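Local coordinates for protein putative beta-glucosidase (Bifidobacterium adolescentis, PDB 5WAB) that hydrolyses beta-glucosides as a family 3 glycoside hydrolase and probably also removes the terminal arabinopyranosyl group of ginsenoside Rb2, at residues V282-V285 with N286-S290; P271-L274 with D275-A278; G23-A26 with W27-Q30. All blocks are in the same frame, centred on the assembly; numbering follows the deposited sequence.

Contact 1: V282-V285 with N286-S290; sequences VDLV and NKTRS
The carbonyls of V282, D283 and L284 receive the amides of N286, K287 and T288, the i to i+4 pattern of an alpha-helix, within the later half of helix 271-292 in the family 3 hydrolase fold. N286 N reaches V282 O at 3.0 Å, and K287 N meets D283 O at 2.8 Å. T288 N completes the run on L284 O and adds a weak bond to V285 O. The T288 hydroxyl belongs to the same network: with chi1 at 63°, OG1 stands between its own N and carbonyl carbon and turns back to L284 O at 3.0 Å and V285 O at 3.2 Å, two acceptors competing for one proton.

Apolar contacts flank these backbone bonds. L284 CD1 lies 4.0 Å from T288 CG2, the two side chains passing at a slant, and Y40 touches both V285 and T288. The aliphatic CG of K287 lies close to D283 O, while D283 OD1 is hydrogen-bonded to Q279 NE2.

Side-chain polar contacts lie on the face with V282 and V285. N286 runs alongside V282, and its OD1 takes R289 NH2 at 2.8 Å and R289 NE at 3.2 Å, side-on and in the guanidinium plane; NH2 also bonds G36 O. Replacing N286 by an alanine removes this shared acceptor, and the guanidinium would probably be less firmly fixed in rotation, with G36 O still taking NH2. The same guanidinium also meets V285 obliquely, V285 CG1 lying 3.5 Å from R289 NH2.

Contact 2: P271-L274 with D275-A278; sequences PEQL and DRMA
E272 and Q273 share the side chain of R276 between them at the start of helix 271-292, where P271 occupies the first turn. The backbone bonds are regular: D275 N to P271 O, R276 N to E272 O, M277 N to Q273 O and A278 N to L274 O.

R276 leaves the helix with CG anti to its carbonyl carbon (chi1 -83°), which lays the chain back along the preceding turn. Its CB is 3.4 Å from E272 O, and CG keeps the same separation from that oxygen. CD moves off to 4.0 Å from E272 O, but the bend at chi3 brings NE back to a weak bond with it, 3.4 Å long, so E272 O serves R276 twice, through the main chain and through this side chain. CZ comes 3.4 Å from Q273 OE1, and NH2 closes to 2.9 Å from the same oxygen. The amide and guanidinium planes stand 67° apart, and E272 CB lies over one guanidinium face.

Q273 is the buried member of the pair. Its CG is anti to the backbone N and the chain folds at chi2, which carries NE2 inward to bond L243 O and to lie 3.6 Å from M277 CG. L274 packs against L243 of helix 239-245 and against I260 and A264 of helix 257-265. D275 projects from another side and forms a salt bridge with K17.

The chemistry is therefore divided: leucine, methionine and the glutamine amide face neighbouring helices, whereas R276 spreads over the outer surface of its own helix, where its charge probably remains largely in contact with solvent.

Contact 3: G23-A26 with W27-Q30; sequences GGDA and WHLQ
G23 and G24 pass close alongside L29 and Q30 as the chain doubles back through D25 to H28, the CA atoms of G24 and Q30 coming within 4.0 Å; the two arms of the loop can approach this closely because both residues are glycines, since a CB on G23 would run into H28 O and one on G24 into L29 O. G24 N makes a weak bond to H28 O.

At the bend, D25 OD1 is gripped by two donors. W27 N reaches it at 2.9 Å from above the carboxylate plane, and H28 ND1 at 2.7 Å on the syn side, close to the plane of the imidazole ring. The D25 torsion, chi1 64°, places CG between the backbone N and carbonyl carbon, turning the carboxylate over the bend toward both. A26 CB makes a CH-pi contact over the six-membered ring of W27, 3.9 Å from its centroid. A26 O bonds W233, which follows the aspartate of a Ser-Asp-Trp sequence that probably supplies the nucleophile, as in other family 3 enzymes.

The carboxylate to W27 N bond makes D25-W27 an Asx turn, here locked further by a His-carboxylate hydrogen bond.

How the contacts relate
Along the chain, contact 3 comes first, in the loop between helix 14-19 and strand 41-44; contact 2 and then contact 1 follow in series on helix 271-292. The centres of contacts 1 and 2 are about 17 Å apart on that helix. Contact 1 lies about 15 Å from contact 3, centre to centre, and touches it: L29 CD1 packs on L284 CD2 at 3.9 Å and also comes near V285 CG2. Contact 2 stays separate, its nearest atoms about 9 Å from contact 3. The helix thus meets helix 257-265 near its start and, further along, the loop leading into 41-44, an outermost strand of the barrel-type N-terminal domain's parallel sheet.

Contact 1: V282-V285 with N286-S290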
loop_
_atom_site.group_PDB
_atom_site.type_symbol
_atom_site.label_atom_id
_atom_site.label_comp_id
_atom_site.label_asym_id
_atom_site.label_seq_id
_atom_site.Cartn_x
_atom_site.Cartn_y
_atom_site.Cartn_z
ATOM N N VAL A 282 -4.624 -18.304 22.334
ATOM C CA VAL A 282 -5.935 -18.440 22.960
ATOM C C VAL A 282 -6.710 -17.134 22.849
ATOM O O VAL A 282 -7.905 -17.132 22.532
ATOM C CB VAL A 282 -5.790 -18.885 24.428
ATOM C CG1 VAL A 282 -7.153 -18.976 25.093
ATOM C CG2 VAL A 282 -5.074 -20.217 24.516
ATOM N N ASP A 283 -6.039 -16.002 23.090
ATOM C CA ASP A 283 -6.700 -14.703 22.990
ATOM C C ASP A 283 -7.204 -14.438 21.579
ATOM O O ASP A 283 -8.268 -13.834 21.399
ATOM C CB ASP A 283 -5.747 -13.583 23.413
ATOM C CG ASP A 283 -5.437 -13.604 24.892
ATOM O OD1 ASP A 283 -6.275 -14.098 25.669
ATOM O OD2 ASP A 283 -4.353 -13.123 25.277
ATOM N N LEU A 284 -6.449 -14.872 20.566
ATOM C CA LEU A 284 -6.898 -14.713 19.186
ATOM C C LEU A 284 -8.205 -15.455 18.947
ATOM O O LEU A 284 -9.131 -14.925 18.323
ATOM C CB LEU A 284 -5.824 -15.199 18.218
ATOM C CG LEU A 284 -6.260 -15.148 16.754
ATOM C CD1 LEU A 284 -6.608 -13.722 16.346
ATOM C CD2 LEU A 284 -5.186 -15.730 15.868
ATOM N N VAL A 285 -8.293 -16.697 19.422
ATOM C CA VAL A 285 -9.533 -17.456 19.283
ATOM C C VAL A 285 -10.675 -16.740 19.991
ATOM O O VAL A 285 -11.779 -16.617 19.449
ATOM C CB VAL A 285 -9.342 -18.893 19.805
ATOM C CG1 VAL A 285 -10.683 -19.590 19.964
ATOM C CG2 VAL A 285 -8.457 -19.687 18.845
ATOM N N ASN A 286 -10.419 -16.223 21.197
ATOM C CA ASN A 286 -11.470 -15.531 21.938
ATOM C C ASN A 286 -11.872 -14.226 21.253
ATOM O O ASN A 286 -13.048 -13.844 21.282
ATOM C CB ASN A 286 -11.023 -15.293 23.379
ATOM C CG ASN A 286 -10.970 -16.586 24.189
ATOM O OD1 ASN A 286 -11.729 -17.518 23.930
ATOM N ND2 ASN A 286 -10.070 -16.650 25.165
ATOM N N LYS A 287 -10.910 -13.518 20.644
ATOM C CA LYS A 287 -11.241 -12.290 19.926
ATOM C C LYS A 287 -12.123 -12.564 18.713
ATOM O O LYS A 287 -12.983 -11.741 18.375
ATOM C CB LYS A 287 -9.964 -11.572 19.481
ATOM C CG LYS A 287 -9.172 -10.924 20.601
ATOM C CD LYS A 287 -7.906 -10.275 20.065
ATOM C CE LYS A 287 -7.037 -9.740 21.197
ATOM N NZ LYS A 287 -5.768 -9.125 20.695
ATOM N N THR A 288 -11.939 -13.710 18.061
ATOM C CA THR A 288 -12.667 -14.050 16.849
ATOM C C THR A 288 -13.830 -14.997 17.100
ATOM O O THR A 288 -14.527 -15.363 16.148
ATOM C CB THR A 288 -11.715 -14.678 15.833
ATOM O OG1 THR A 288 -11.194 -15.895 16.374
ATOM C CG2 THR A 288 -10.559 -13.735 15.551
ATOM N N ARG A 289 -14.060 -15.388 18.357
ATOM C CA ARG A 289 -15.038 -16.432 18.663
ATOM C C ARG A 289 -16.451 -16.000 18.291
ATOM O O ARG A 289 -17.201 -16.759 17.665
ATOM C CB ARG A 289 -14.973 -16.784 20.153
ATOM C CG ARG A 289 -15.890 -17.927 20.574
ATOM C CD ARG A 289 -15.796 -18.204 22.074
ATOM N NE ARG A 289 -14.433 -18.536 22.469
ATOM C CZ ARG A 289 -13.934 -19.769 22.477
ATOM N NH1 ARG A 289 -14.686 -20.797 22.115
ATOM N NH2 ARG A 289 -12.675 -19.974 22.838
ATOM N N SER A 290 -16.829 -14.779 18.670
ATOM C CA SER A 290 -18.191 -14.314 18.430
ATOM C C SER A 290 -18.533 -14.343 16.945
ATOM O O SER A 290 -19.587 -14.854 16.550
ATOM C CB SER A 290 -18.377 -12.913 19.008
ATOM O OG SER A 290 -19.754 -12.601 19.123
#

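Contact 2: P271-L274 with D275-A278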
loop_
_atom_site.group_PDB
_atom_site.type_symbol
_atom_site.label_atom_id
_atom_site.label_comp_id
_atom_site.label_asym_id
_atom_site.label_seq_id
_atom_site.Cartn_x
_atom_site.Cartn_y
_atom_site.Cartn_z
ATOM N N PRO A 271 9.368 -21.038 30.815
ATOM C CA PRO A 271 7.924 -21.315 30.907
ATOM C C PRO A 271 7.062 -20.088 30.718
ATOM O O PRO A 271 5.951 -20.194 30.185
ATOM C CB PRO A 271 7.777 -21.895 32.321
ATOM C CG PRO A 271 9.107 -22.512 32.599
ATOM C CD PRO A 271 10.119 -21.612 31.943
ATOM N N GLU A 272 7.544 -18.919 31.138
ATOM C CA GLU A 272 6.797 -17.687 30.919
ATOM C C GLU A 272 6.689 -17.362 29.432
ATOM O O GLU A 272 5.659 -16.854 28.974
ATOM C CB GLU A 272 7.454 -16.532 31.672
ATOM C CG GLU A 272 7.439 -16.666 33.189
ATOM C CD GLU A 272 8.500 -17.622 33.720
ATOM O OE1 GLU A 272 9.334 -18.101 32.917
ATOM O OE2 GLU A 272 8.499 -17.889 34.945
ATOM N N GLN A 273 7.745 -17.644 28.662
ATOM C CA GLN A 273 7.725 -17.307 27.240
ATOM C C GLN A 273 6.738 -18.173 26.470
ATOM O O GLN A 273 5.988 -17.663 25.631
ATOM C CB GLN A 273 9.125 -17.435 26.637
ATOM C CG GLN A 273 9.190 -17.092 25.154
ATOM C CD GLN A 273 8.836 -15.639 24.863
ATOM O OE1 GLN A 273 8.820 -14.790 25.757
ATOM N NE2 GLN A 273 8.551 -15.347 23.606
ATOM N N LEU A 274 6.717 -19.479 26.741
ATOM C CA LEU A 274 5.738 -20.340 26.085
ATOM C C LEU A 274 4.319 -19.976 26.500
ATOM O O LEU A 274 3.403 -19.977 25.669
ATOM C CB LEU A 274 6.024 -21.805 26.404
ATOM C CG LEU A 274 5.041 -22.809 25.795
ATOM C CD1 LEU A 274 4.924 -22.627 24.293
ATOM C CD2 LEU A 274 5.460 -24.223 26.132
ATOM N N ASP A 275 4.114 -19.674 27.785
ATOM C CA ASP A 275 2.794 -19.251 28.240
ATOM C C ASP A 275 2.353 -17.976 27.532
ATOM O O ASP A 275 1.207 -17.878 27.085
ATOM C CB ASP A 275 2.794 -19.075 29.758
ATOM C CG ASP A 275 2.644 -20.398 30.496
ATOM O OD1 ASP A 275 2.480 -21.434 29.821
ATOM O OD2 ASP A 275 2.713 -20.412 31.745
ATOM N N ARG A 276 3.255 -17.000 27.395
ATOM C CA ARG A 276 2.911 -15.764 26.694
ATOM C C ARG A 276 2.555 -16.042 25.239
ATOM O O ARG A 276 1.530 -15.567 24.737
ATOM C CB ARG A 276 4.070 -14.767 26.786
ATOM C CG ARG A 276 4.096 -13.963 28.074
ATOM C CD ARG A 276 5.255 -12.979 28.124
ATOM N NE ARG A 276 6.533 -13.691 28.133
ATOM C CZ ARG A 276 7.696 -13.167 28.511
ATOM N NH1 ARG A 276 7.761 -11.909 28.931
ATOM N NH2 ARG A 276 8.799 -13.904 28.473
ATOM N N MET A 277 3.383 -16.833 24.554
ATOM C CA MET A 277 3.145 -17.127 23.144
ATOM C C MET A 277 1.861 -17.916 22.936
ATOM O O MET A 277 1.078 -17.604 22.033
ATOM C CB MET A 277 4.341 -17.884 22.571
ATOM C CG MET A 277 5.600 -17.048 22.436
ATOM S SD MET A 277 5.401 -15.723 21.213
ATOM C CE MET A 277 5.053 -14.294 22.231
ATOM N N ALA A 278 1.621 -18.936 23.770
ATOM C CA ALA A 278 0.441 -19.783 23.607
ATOM C C ALA A 278 -0.829 -19.075 24.061
ATOM O O ALA A 278 -1.893 -19.254 23.457
ATOM C CB ALA A 278 0.624 -21.091 24.377
#

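Contact 3: G23-A26 with W27-Q30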
loop_
_atom_site.group_PDB
_atom_site.type_symbol
_atom_site.label_atom_id
_atom_site.label_comp_id
_atom_site.label_asym_id
_atom_site.label_seq_id
_atom_site.Cartn_x
_atom_site.Cartn_y
_atom_site.Cartn_z
ATOM N N GLY A 23 0.006 -24.081 13.406
ATOM C CA GLY A 23 -1.353 -24.327 12.963
ATOM C C GLY A 23 -1.709 -25.801 12.951
ATOM O O GLY A 23 -0.854 -26.687 13.001
ATOM N N GLY A 24 -3.017 -26.057 12.889
ATOM C CA GLY A 24 -3.483 -27.427 12.741
ATOM C C GLY A 24 -3.114 -28.009 11.390
ATOM O O GLY A 24 -2.605 -29.129 11.301
ATOM N N ASP A 25 -3.372 -27.262 10.322
ATOM C CA ASP A 25 -2.835 -27.589 9.004
ATOM C C ASP A 25 -2.385 -26.278 8.367
ATOM O O ASP A 25 -2.230 -25.256 9.046
ATOM C CB ASP A 25 -3.855 -28.376 8.165
ATOM C CG ASP A 25 -5.111 -27.580 7.835
ATOM O OD1 ASP A 25 -5.208 -26.393 8.203
ATOM O OD2 ASP A 25 -6.015 -28.161 7.199
ATOM N N ALA A 26 -2.181 -26.291 7.050
ATOM C CA ALA A 26 -1.677 -25.114 6.353
ATOM C C ALA A 26 -2.669 -23.957 6.328
ATOM O O ALA A 26 -2.305 -22.870 5.867
ATOM C CB ALA A 26 -1.287 -25.476 4.917
ATOM N N TRP A 27 -3.908 -24.159 6.788
ATOM C CA TRP A 27 -4.913 -23.108 6.687
ATOM C C TRP A 27 -5.782 -22.979 7.930
ATOM O O TRP A 27 -6.807 -22.285 7.877
ATOM C CB TRP A 27 -5.793 -23.330 5.459
ATOM C CG TRP A 27 -4.994 -23.289 4.210
ATOM C CD1 TRP A 27 -4.398 -22.195 3.657
ATOM C CD2 TRP A 27 -4.670 -24.396 3.366
ATOM N NE1 TRP A 27 -3.729 -22.552 2.510
ATOM C CE2 TRP A 27 -3.883 -23.899 2.310
ATOM C CE3 TRP A 27 -4.975 -25.759 3.397
ATOM C CZ2 TRP A 27 -3.398 -24.718 1.293
ATOM C CZ3 TRP A 27 -4.494 -26.570 2.388
ATOM C CH2 TRP A 27 -3.713 -26.048 1.350
ATOM N N HIS A 28 -5.413 -23.622 9.034
ATOM C CA HIS A 28 -6.183 -23.562 10.263
ATOM C C HIS A 28 -5.247 -23.375 11.444
ATOM O O HIS A 28 -4.135 -23.905 11.466
ATOM C CB HIS A 28 -7.025 -24.823 10.477
ATOM C CG HIS A 28 -8.078 -25.028 9.435
ATOM N ND1 HIS A 28 -7.801 -25.521 8.179
ATOM C CD2 HIS A 28 -9.408 -24.778 9.458
ATOM C CE1 HIS A 28 -8.920 -25.585 7.479
ATOM N NE2 HIS A 28 -9.910 -25.141 8.232
ATOM N N LEU A 29 -5.721 -22.625 12.432
ATOM C CA LEU A 29 -5.050 -22.564 13.715
ATOM C C LEU A 29 -5.094 -23.945 14.376
ATOM O O LEU A 29 -5.825 -24.844 13.949
ATOM C CB LEU A 29 -5.716 -21.515 14.603
ATOM C CG LEU A 29 -5.868 -20.102 14.032
ATOM C CD1 LEU A 29 -6.687 -19.232 14.980
ATOM C CD2 LEU A 29 -4.519 -19.463 13.756
ATOM N N GLN A 30 -4.283 -24.123 15.416
ATOM C CA GLN A 30 -4.290 -25.397 16.124
ATOM C C GLN A 30 -5.582 -25.519 16.915
ATOM O O GLN A 30 -5.882 -24.677 17.767
ATOM C CB GLN A 30 -3.089 -25.518 17.057
ATOM C CG GLN A 30 -3.103 -26.793 17.898
ATOM C CD GLN A 30 -3.156 -28.073 17.060
ATOM O OE1 GLN A 30 -2.309 -28.302 16.189
ATOM N NE2 GLN A 30 -4.150 -28.919 17.333
#